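Local coordinates for protein hydrolase, haloacid dehalogenase-like family (Porphyromonas gingivalis, PDB 2I6X) that probably works as a hydrolase of the haloacid dehalogenase-like (HAD) superfamily, although its substrate is not established, at residues Gly13-His18 and Glu197-Ala202; Glu93-Ile98 and Arg125-Gly130. All coordinates share one frame; numbering follows the deposited sequence.

Interaction 1 of 2, residues Gly13-His18 and Glu197-Ala202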
loop_
_atom_site.group_PDB
_atom_site.type_symbol
_atom_site.label_atom_id
_atom_site.label_comp_id
_atom_site.label_asym_id
_atom_site.label_seq_id
_atom_site.Cartn_x
_atom_site.Cartn_y
_atom_site.Cartn_z
ATOM N N GLY A 13 1.134 -0.766 -3.084
ATOM C CA GLY A 13 0.357 -1.162 -4.241
ATOM C C GLY A 13 0.372 -0.046 -5.268
ATOM O O GLY A 13 0.171 1.144 -4.915
ATOM N N GLY A 14 0.617 -0.410 -6.531
ATOM C CA GLY A 14 0.584 0.563 -7.623
ATOM C C GLY A 14 1.964 1.131 -7.892
ATOM O O GLY A 14 2.511 0.982 -8.989
ATOM N N VAL A 15 2.557 1.705 -6.866
ATOM C CA VAL A 15 3.880 2.309 -6.926
ATOM C C VAL A 15 5.064 1.288 -6.932
ATOM O O VAL A 15 5.941 1.339 -7.791
ATOM C CB VAL A 15 3.981 3.353 -5.734
ATOM C CG1 VAL A 15 5.354 3.985 -5.652
ATOM C CG2 VAL A 15 2.913 4.401 -5.920
ATOM N N LEU A 16 5.076 0.367 -5.965
ATOM C CA LEU A 16 6.184 -0.576 -5.808
ATOM C C LEU A 16 5.792 -1.981 -6.267
ATOM O O LEU A 16 6.637 -2.758 -6.732
ATOM C CB LEU A 16 6.652 -0.589 -4.357
ATOM C CG LEU A 16 7.219 0.707 -3.756
ATOM C CD1 LEU A 16 7.388 0.636 -2.217
ATOM C CD2 LEU A 16 8.556 1.024 -4.423
ATOM N N ILE A 17 4.511 -2.326 -6.123
ATOM C CA ILE A 17 4.033 -3.609 -6.604
ATOM C C ILE A 17 2.966 -3.301 -7.636
ATOM O O ILE A 17 1.949 -2.669 -7.309
ATOM C CB ILE A 17 3.384 -4.483 -5.473
ATOM C CG1 ILE A 17 4.311 -4.626 -4.266
ATOM C CG2 ILE A 17 2.896 -5.865 -6.033
ATOM C CD1 ILE A 17 3.673 -5.395 -3.117
ATOM N N HIS A 18 3.208 -3.708 -8.883
ATOM C CA HIS A 18 2.225 -3.601 -9.967
ATOM C C HIS A 18 1.057 -4.505 -9.618
ATOM O O HIS A 18 1.253 -5.662 -9.207
ATOM C CB HIS A 18 2.854 -4.010 -11.318
ATOM C CG HIS A 18 1.903 -3.992 -12.486
ATOM N ND1 HIS A 18 2.190 -4.607 -13.687
ATOM C CD2 HIS A 18 0.681 -3.430 -12.643
ATOM C CE1 HIS A 18 1.185 -4.427 -14.528
ATOM N NE2 HIS A 18 0.254 -3.720 -13.916
ATOM N N GLU A 197 4.113 1.834 -14.000
ATOM C CA GLU A 197 5.038 2.775 -14.641
ATOM C C GLU A 197 6.460 2.654 -14.052
ATOM O O GLU A 197 6.604 2.525 -12.835
ATOM C CB GLU A 197 4.514 4.192 -14.426
ATOM C CG GLU A 197 5.191 5.282 -15.266
ATOM C CD GLU A 197 4.719 6.680 -14.846
ATOM O OE1 GLU A 197 5.531 7.644 -14.901
ATOM O OE2 GLU A 197 3.540 6.810 -14.431
ATOM N N ASN A 198 7.499 2.717 -14.888
ATOM C CA ASN A 198 8.855 2.903 -14.354
ATOM C C ASN A 198 9.137 4.350 -14.045
ATOM O O ASN A 198 9.521 5.116 -14.937
ATOM C CB ASN A 198 9.998 2.397 -15.253
ATOM C CG ASN A 198 11.380 2.580 -14.557
ATOM O OD1 ASN A 198 11.441 2.688 -13.312
ATOM N ND2 ASN A 198 12.466 2.628 -15.336
ATOM N N TRP A 199 8.996 4.710 -12.780
ATOM C CA TRP A 199 9.094 6.108 -12.383
ATOM C C TRP A 199 10.470 6.513 -11.880
ATOM O O TRP A 199 10.643 7.646 -11.459
ATOM C CB TRP A 199 8.052 6.440 -11.317
ATOM C CG TRP A 199 7.937 5.426 -10.190
ATOM C CD1 TRP A 199 6.884 4.583 -9.972
ATOM C CD2 TRP A 199 8.885 5.168 -9.143
ATOM N NE1 TRP A 199 7.113 3.812 -8.864
ATOM C CE2 TRP A 199 8.325 4.156 -8.320
ATOM C CE3 TRP A 199 10.151 5.676 -8.821
ATOM C CZ2 TRP A 199 9.002 3.639 -7.179
ATOM C CZ3 TRP A 199 10.822 5.172 -7.704
ATOM C CH2 TRP A 199 10.249 4.150 -6.900
ATOM N N ILE A 200 11.421 5.582 -11.881
ATOM C CA ILE A 200 12.748 5.862 -11.366
ATOM C C ILE A 200 13.350 7.094 -12.034
ATOM O O ILE A 200 13.748 8.010 -11.320
ATOM C CB ILE A 200 13.712 4.649 -11.436
ATOM C CG1 ILE A 200 13.273 3.571 -10.439
ATOM C CG2 ILE A 200 15.144 5.081 -11.149
ATOM C CD1 ILE A 200 13.906 2.202 -10.716
ATOM N N PRO A 201 13.423 7.133 -13.392
ATOM C CA PRO A 201 13.988 8.362 -14.004
ATOM C C PRO A 201 13.310 9.686 -13.583
ATOM O O PRO A 201 14.007 10.652 -13.255
ATOM C CB PRO A 201 13.866 8.095 -15.515
ATOM C CG PRO A 201 13.912 6.576 -15.633
ATOM C CD PRO A 201 13.092 6.122 -14.425
ATOM N N ALA A 202 11.975 9.714 -13.551
ATOM C CA ALA A 202 11.223 10.929 -13.191
ATOM C C ALA A 202 11.434 11.359 -11.737
ATOM O O ALA A 202 11.553 12.554 -11.438
ATOM C CB ALA A 202 9.725 10.752 -13.465
#
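The backbone of Gly13-Leu16 coils into a tight turn and offers the carbonyl of Val15 to the indole of Trp199, although the two backbones stay well apart, with Val15 CA 7.8 Å from Glu197 CA at their nearest. Trp199 NE1 donates to Val15 O at 2.9 Å, the N-H pointing to the oxygen at 158°. The oxygen lies close to the plane of the indole, as suits the ring N-H, and the bond leaves the C=O at an angle of 125°. Two methyls pack beside this polar link. Val15 CG1, placed beside the carbonyl carbon by its torsion, sits 3.7 Å from Trp199 NE1, and Leu16 CD2 meets the ring at its edge, 3.8 Å from Trp199 CZ2. The large indole thus gives the buried carbonyl one of its donors while its ring edge packs on two branched aliphatic residues. With chi1 at 46°, Trp199 CG is wedged between its own backbone N and carbonyl carbon, a less roomy rotamer that turns the ring toward the turn.

Gly14 has a positive phi, comfortable for a residue without a CB, and its N bonds to Ile17 O at 2.7 Å, closing the turn. In 197-202, Asn198 OD1 accepts from Ile200 N at 3.2 Å, a capping bond at the start of helix 200-207.

The turn follows strand 7-10 and leads into strand 17-19, corresponding to the squiggle and the start of the flap in HAD enzymes. Strand 17-19 pairs antiparallel with 87-90, while Leu16 leans on Ile98 of helix 92-101 and Trp199 touches Tyr97 of the same helix, so that helix lies against both segments.

Interaction 2 of 2, residues Glu93-Ile98 and Arg125-Gly130; sequences EKFDYI and RFLPSG
Phe95 meets Leu127 and Phe126 on one side of its ring: Leu127 CD1 lies over the face, offset toward CG, while the edge of the Phe126 ring comes obliquely past the rim at CZ. Seen from Phe126, Phe95 CZ lies at the ring edge, near its plane. This offset edge-to-face aromatic pair, completed by a CH-pi contact, joins helix 92-101 of the HAD fold to the loop that follows helix 115-121 in the crossover between the parallel strands 106-111 and 139-142. The ring planes stand at 84° with centroids 5.5 Å apart, and the rim carbon Phe126 CE2 comes 3.7 Å from Phe95 CZ. Leu127 CD1 is 4.2 Å from the Phe95 centroid and 19° off its normal, with the neighbouring methyl Leu127 CD2 3.9 Å from Phe95 CD2.

The flat ring of Phe95 thus takes a methyl over its face and the offset edge of Phe126 at one end, and all three residues are buried. Phe126 reaches across because its CG is anti to the backbone N (chi1 180°), which extends the ring away from the loop backbone toward the helix. With no hydrogen bond between the segments, the contact is hydrophobic and aromatic throughout. Ile90 of strand 87-90 touches all three side chains, and Phe136 adds another ring against Phe95, so the cluster continues beyond the pair.

Starting at Leu127, the loop reverses in a type I beta turn. Gly130, with a positive phi, fits the last position of this turn, where Gly130 N donates to Leu127 O at 2.7 Å.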
loop_
_atom_site.group_PDB
_atom_site.type_symbol
_atom_site.label_atom_id
_atom_site.label_comp_id
_atom_site.label_asym_id
_atom_site.label_seq_id
_atom_site.Cartn_x
_atom_site.Cartn_y
_atom_site.Cartn_z
ATOM N N GLU A 93 13.732 -3.778 -8.965
ATOM C CA GLU A 93 14.520 -2.597 -9.303
ATOM C C GLU A 93 14.109 -1.333 -8.547
ATOM O O GLU A 93 14.970 -0.553 -8.167
ATOM C CB GLU A 93 14.659 -2.378 -10.816
ATOM C CG GLU A 93 13.528 -1.656 -11.563
ATOM C CD GLU A 93 13.867 -1.487 -13.068
ATOM O OE1 GLU A 93 14.716 -0.613 -13.413
ATOM O OE2 GLU A 93 13.295 -2.245 -13.908
ATOM N N LYS A 94 12.810 -1.156 -8.305
ATOM C CA LYS A 94 12.344 -0.018 -7.524
ATOM C C LYS A 94 12.742 -0.155 -6.062
ATOM O O LYS A 94 13.067 0.838 -5.422
ATOM C CB LYS A 94 10.848 0.207 -7.683
ATOM C CG LYS A 94 10.443 0.590 -9.103
ATOM C CD LYS A 94 8.931 0.703 -9.183
ATOM C CE LYS A 94 8.407 0.900 -10.598
ATOM N NZ LYS A 94 6.909 0.966 -10.574
ATOM N N PHE A 95 12.769 -1.383 -5.540
ATOM C CA PHE A 95 13.290 -1.576 -4.181
ATOM C C PHE A 95 14.795 -1.315 -4.089
ATOM O O PHE A 95 15.260 -0.703 -3.129
ATOM C CB PHE A 95 12.916 -2.947 -3.618
ATOM C CG PHE A 95 11.544 -2.986 -3.045
ATOM C CD1 PHE A 95 11.286 -2.441 -1.780
ATOM C CD2 PHE A 95 10.487 -3.520 -3.775
ATOM C CE1 PHE A 95 9.982 -2.466 -1.223
ATOM C CE2 PHE A 95 9.182 -3.535 -3.241
ATOM C CZ PHE A 95 8.937 -3.014 -1.955
ATOM N N ASP A 96 15.542 -1.773 -5.093
ATOM C CA ASP A 96 16.955 -1.445 -5.200
ATOM C C ASP A 96 17.192 0.067 -5.208
ATOM O O ASP A 96 18.079 0.553 -4.509
ATOM C CB ASP A 96 17.578 -2.091 -6.452
ATOM C CG ASP A 96 17.933 -3.549 -6.234
ATOM O OD1 ASP A 96 17.939 -3.997 -5.060
ATOM O OD2 ASP A 96 18.215 -4.255 -7.221
ATOM N N TYR A 97 16.386 0.792 -5.989
ATOM C CA TYR A 97 16.508 2.231 -6.109
ATOM C C TYR A 97 16.218 2.921 -4.780
ATOM O O TYR A 97 16.917 3.840 -4.383
ATOM C CB TYR A 97 15.587 2.779 -7.199
ATOM C CG TYR A 97 15.595 4.284 -7.226
ATOM C CD1 TYR A 97 16.770 4.990 -7.542
ATOM C CD2 TYR A 97 14.457 5.006 -6.915
ATOM C CE1 TYR A 97 16.798 6.392 -7.540
ATOM C CE2 TYR A 97 14.463 6.421 -6.912
ATOM C CZ TYR A 97 15.639 7.098 -7.224
ATOM O OH TYR A 97 15.659 8.468 -7.235
ATOM N N ILE A 98 15.179 2.465 -4.107
ATOM C CA ILE A 98 14.785 2.981 -2.808
ATOM C C ILE A 98 15.926 2.715 -1.835
ATOM O O ILE A 98 16.268 3.555 -1.034
ATOM C CB ILE A 98 13.445 2.322 -2.354
ATOM C CG1 ILE A 98 12.285 2.915 -3.136
ATOM C CG2 ILE A 98 13.149 2.503 -0.865
ATOM C CD1 ILE A 98 10.970 2.363 -2.668
ATOM N N ARG A 125 10.092 -14.186 1.789
ATOM C CA ARG A 125 9.641 -14.575 0.452
ATOM C C ARG A 125 9.131 -13.372 -0.338
ATOM O O ARG A 125 8.627 -13.518 -1.457
ATOM C CB ARG A 125 8.523 -15.608 0.573
ATOM C CG ARG A 125 8.926 -16.776 1.428
ATOM C CD ARG A 125 10.326 -17.291 1.022
ATOM N NE ARG A 125 10.605 -18.565 1.669
ATOM C CZ ARG A 125 11.672 -19.318 1.428
ATOM N NH1 ARG A 125 11.809 -20.462 2.078
ATOM N NH2 ARG A 125 12.595 -18.929 0.546
ATOM N N PHE A 126 9.242 -12.189 0.246
ATOM C CA PHE A 126 8.720 -11.010 -0.411
ATOM C C PHE A 126 9.576 -10.624 -1.626
ATOM O O PHE A 126 9.036 -10.345 -2.680
ATOM C CB PHE A 126 8.573 -9.872 0.599
ATOM C CG PHE A 126 8.045 -8.591 0.013
ATOM C CD1 PHE A 126 6.838 -8.563 -0.669
ATOM C CD2 PHE A 126 8.750 -7.401 0.184
ATOM C CE1 PHE A 126 6.364 -7.386 -1.185
ATOM C CE2 PHE A 126 8.289 -6.230 -0.331
ATOM C CZ PHE A 126 7.100 -6.204 -1.015
ATOM N N LEU A 127 10.902 -10.673 -1.473
ATOM C CA LEU A 127 11.863 -10.251 -2.502
ATOM C C LEU A 127 12.974 -11.265 -2.674
ATOM O O LEU A 127 13.349 -11.952 -1.707
ATOM C CB LEU A 127 12.503 -8.916 -2.131
ATOM C CG LEU A 127 11.696 -7.637 -2.374
ATOM C CD1 LEU A 127 12.165 -6.540 -1.456
ATOM C CD2 LEU A 127 11.820 -7.193 -3.822
ATOM N N PRO A 128 13.542 -11.350 -3.896
ATOM C CA PRO A 128 14.579 -12.347 -4.120
ATOM C C PRO A 128 15.699 -12.208 -3.109
ATOM O O PRO A 128 16.352 -13.194 -2.772
ATOM C CB PRO A 128 15.084 -12.016 -5.530
ATOM C CG PRO A 128 13.908 -11.414 -6.196
ATOM C CD PRO A 128 13.290 -10.555 -5.115
ATOM N N SER A 129 15.889 -10.993 -2.605
ATOM C CA SER A 129 16.973 -10.715 -1.688
ATOM C C SER A 129 16.705 -11.251 -0.288
ATOM O O SER A 129 17.628 -11.362 0.504
ATOM C CB SER A 129 17.252 -9.212 -1.648
ATOM O OG SER A 129 16.136 -8.485 -1.152
ATOM N N GLY A 130 15.446 -11.580 0.009
ATOM C CA GLY A 130 15.031 -11.981 1.357
ATOM C C GLY A 130 14.878 -10.792 2.299
ATOM O O GLY A 130 14.851 -10.943 3.526
#

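Helix 92-101 connects the two contacts, whose centres lie about 13 Å apart. While Phe95 takes part in interaction 2, its neighbour Lys94 turns to interaction 1, where Lys94 NZ makes probable hydrogen bonds to Glu197 O at 2.8 Å and to Val15 O at 3.0 Å. Val15 O thus probably takes bonds from both the indole N-H and Lys94 NZ, which would tie 13-18 and 197-202 to the helix. In HAD enzymes the catalytic loop follows the first strand, here 7-10, so interaction 1 probably lies beside the active site, whereas interaction 2 is plain packing between helix 92-101 and the loop after helix 115-121.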